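Local coordinates for Two-component insecticidal protein 16 kDa unit (Alcaligenes faecalis, PDB 5V3S) that probably acts as the aegerolysin-family 16 kDa component of a binary insecticidal toxin that kills corn rootworm, at residues W40-V45 with A72-E77. Residues are numbered along the deposited sequence; the frame is centred on the assembly and turned at random.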
loop_
_atom_site.group_PDB
_atom_site.type_symbol
_atom_site.label_atom_id
_atom_site.label_comp_id
_atom_site.label_asym_id
_atom_site.label_seq_id
_atom_site.Cartn_x
_atom_site.Cartn_y
_atom_site.Cartn_z
ATOM N N TRP A 40 9.021 -10.605 -2.475
ATOM C CA TRP A 40 8.340 -11.904 -2.311
ATOM C C TRP A 40 6.860 -11.729 -2.534
ATOM O O TRP A 40 6.288 -10.666 -2.174
ATOM C CB TRP A 40 8.550 -12.429 -0.911
ATOM C CG TRP A 40 9.952 -12.741 -0.617
ATOM C CD1 TRP A 40 10.842 -11.945 -0.000
ATOM C CD2 TRP A 40 10.655 -13.980 -0.919
ATOM N NE1 TRP A 40 12.061 -12.566 0.097
ATOM C CE2 TRP A 40 11.979 -13.820 -0.454
ATOM C CE3 TRP A 40 10.290 -15.175 -1.539
ATOM C CZ2 TRP A 40 12.963 -14.812 -0.599
ATOM C CZ3 TRP A 40 11.278 -16.217 -1.663
ATOM C CH2 TRP A 40 12.596 -16.004 -1.193
ATOM N N GLY A 41 6.243 -12.778 -3.060
ATOM C CA GLY A 41 4.851 -12.863 -3.338
ATOM C C GLY A 41 4.423 -12.273 -4.645
ATOM O O GLY A 41 5.235 -12.038 -5.564
ATOM N N LYS A 42 3.131 -11.995 -4.743
ATOM C CA LYS A 42 2.556 -11.452 -5.940
ATOM C C LYS A 42 1.530 -10.350 -5.642
ATOM O O LYS A 42 1.024 -10.267 -4.543
ATOM C CB LYS A 42 1.839 -12.571 -6.744
ATOM C CG LYS A 42 0.662 -13.182 -6.003
ATOM C CD LYS A 42 0.031 -14.352 -6.837
ATOM C CE LYS A 42 -1.159 -14.987 -6.091
ATOM N NZ LYS A 42 -1.741 -16.064 -6.963
ATOM N N PHE A 43 1.322 -9.467 -6.594
ATOM C CA PHE A 43 0.249 -8.532 -6.547
ATOM C C PHE A 43 -0.909 -9.207 -7.254
ATOM O O PHE A 43 -0.706 -10.077 -8.106
ATOM C CB PHE A 43 0.595 -7.212 -7.282
ATOM C CG PHE A 43 1.540 -6.259 -6.503
ATOM C CD1 PHE A 43 1.181 -5.743 -5.310
ATOM C CD2 PHE A 43 2.698 -5.823 -7.087
ATOM C CE1 PHE A 43 2.006 -4.889 -4.624
ATOM C CE2 PHE A 43 3.529 -4.938 -6.438
ATOM C CZ PHE A 43 3.173 -4.474 -5.191
ATOM N N HIS A 44 -2.110 -8.770 -6.917
ATOM C CA HIS A 44 -3.330 -9.277 -7.508
ATOM C C HIS A 44 -4.511 -8.313 -7.312
ATOM O O HIS A 44 -4.539 -7.401 -6.422
ATOM C CB HIS A 44 -3.723 -10.694 -6.974
ATOM C CG HIS A 44 -4.059 -10.683 -5.535
ATOM N ND1 HIS A 44 -5.332 -10.350 -5.087
ATOM C CD2 HIS A 44 -3.308 -10.839 -4.440
ATOM C CE1 HIS A 44 -5.337 -10.341 -3.781
ATOM N NE2 HIS A 44 -4.119 -10.620 -3.361
ATOM N N VAL A 45 -5.497 -8.581 -8.152
ATOM C CA VAL A 45 -6.729 -7.785 -8.194
ATOM C C VAL A 45 -7.352 -7.950 -6.829
ATOM O O VAL A 45 -7.468 -9.089 -6.317
ATOM C CB VAL A 45 -7.710 -8.231 -9.351
ATOM C CG1 VAL A 45 -9.057 -7.522 -9.215
ATOM C CG2 VAL A 45 -7.098 -7.976 -10.712
ATOM N N ALA A 72 -3.216 -5.030 -3.522
ATOM C CA ALA A 72 -3.375 -6.282 -2.767
ATOM C C ALA A 72 -2.248 -7.201 -3.116
ATOM O O ALA A 72 -1.874 -7.277 -4.262
ATOM C CB ALA A 72 -4.676 -6.919 -3.146
ATOM N N SER A 73 -1.706 -7.892 -2.147
ATOM C CA SER A 73 -0.644 -8.810 -2.446
ATOM C C SER A 73 -0.769 -9.952 -1.468
ATOM O O SER A 73 -1.161 -9.726 -0.397
ATOM C CB SER A 73 0.630 -8.070 -2.156
ATOM O OG SER A 73 1.756 -8.847 -2.371
ATOM N N CYS A 74 -0.348 -11.158 -1.865
ATOM C CA CYS A 74 -0.364 -12.315 -1.004
ATOM C C CYS A 74 0.780 -13.238 -1.393
ATOM O O CYS A 74 1.559 -12.958 -2.291
ATOM C CB CYS A 74 -1.706 -13.086 -1.145
ATOM S SG CYS A 74 -2.054 -13.727 -2.782
ATOM N N GLY A 75 0.892 -14.367 -0.700
ATOM C CA GLY A 75 1.903 -15.318 -1.100
ATOM C C GLY A 75 1.675 -15.926 -2.452
ATOM O O GLY A 75 0.551 -16.057 -2.925
ATOM N N ARG A 76 2.773 -16.354 -3.075
ATOM C CA ARG A 76 2.778 -17.035 -4.365
ATOM C C ARG A 76 2.606 -18.532 -4.120
ATOM O O ARG A 76 3.346 -19.156 -3.365
ATOM C CB ARG A 76 4.110 -16.791 -5.129
ATOM C CG ARG A 76 4.006 -17.266 -6.553
ATOM C CD ARG A 76 5.184 -16.866 -7.353
ATOM N NE ARG A 76 5.189 -15.416 -7.590
ATOM C CZ ARG A 76 4.399 -14.832 -8.483
ATOM N NH1 ARG A 76 3.576 -15.512 -9.206
ATOM N NH2 ARG A 76 4.518 -13.500 -8.707
ATOM N N GLU A 77 1.548 -19.074 -4.710
ATOM C CA GLU A 77 1.334 -20.518 -4.795
ATOM C C GLU A 77 2.625 -21.327 -5.101
ATOM O O GLU A 77 3.267 -21.128 -6.131
ATOM C CB GLU A 77 0.218 -20.809 -5.829
ATOM C CG GLU A 77 0.428 -20.165 -7.202
ATOM C CD GLU A 77 0.207 -18.648 -7.243
ATOM O OE1 GLU A 77 -0.209 -18.077 -6.236
ATOM O OE2 GLU A 77 0.448 -18.021 -8.290
HETATM O O HOH W 1 6.375 -11.660 -7.914
HETATM O O HOH W 2 -2.866 -5.129 -6.359
HETATM O O HOH W 3 -4.351 -9.980 -0.453
#
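K42 and C74 form an antiparallel hydrogen-bonded pair between neighbouring strands 40-44 and 68-74 of the mixed sheet in this aegerolysin-family β-sandwich, K42 N giving a nearly straight bond to C74 O (3.1 Å, 166° at the hydrogen) and C74 N returning one to K42 O. That carbonyl oxygen takes a second donor: S73 OG, held anti to its own backbone N (chi1 179°), donates to K42 O at 2.7 Å from above the carbonyl plane and is also hydrogen-bonded to T83 OG1. Two residues further along, H44 N donates to A72 O (3.1 Å), and water 2 bridges the same two residues, donating to H44 O and accepting from A72 N. The H44 imidazole lies across A72, whose CB sits over one ring face, offset toward the rim; C74 SG meets H44 CD2 obliquely at 3.6 Å. Both ring nitrogens have partners: ND1 donates to V45 O, and H44 NE2 lies 3.0 Å from the oxygen of water 3, which donates to S73 O. The extended K42 side chain passes C74 SG at its CE and crosses the E77 side chain at about a right angle. K42 NZ forms a salt bridge with E77 OE1 at 2.6 Å, on the syn side but 31° out of the carboxylate plane, and is also hydrogen-bonded to K49 O and Y16 OH. K42 CB lies over one face of the R76 guanidinium, 3.4 Å from R76 NH2, which makes a salt bridge with E52 OE2 and reaches G41 O through water 1. Of the polar atoms buried here, only G75 O lacks a partner in the model; the buried ammonium of K42, its charge probably balanced by E77, ties the segment after strand 68-74 to strand 40-44.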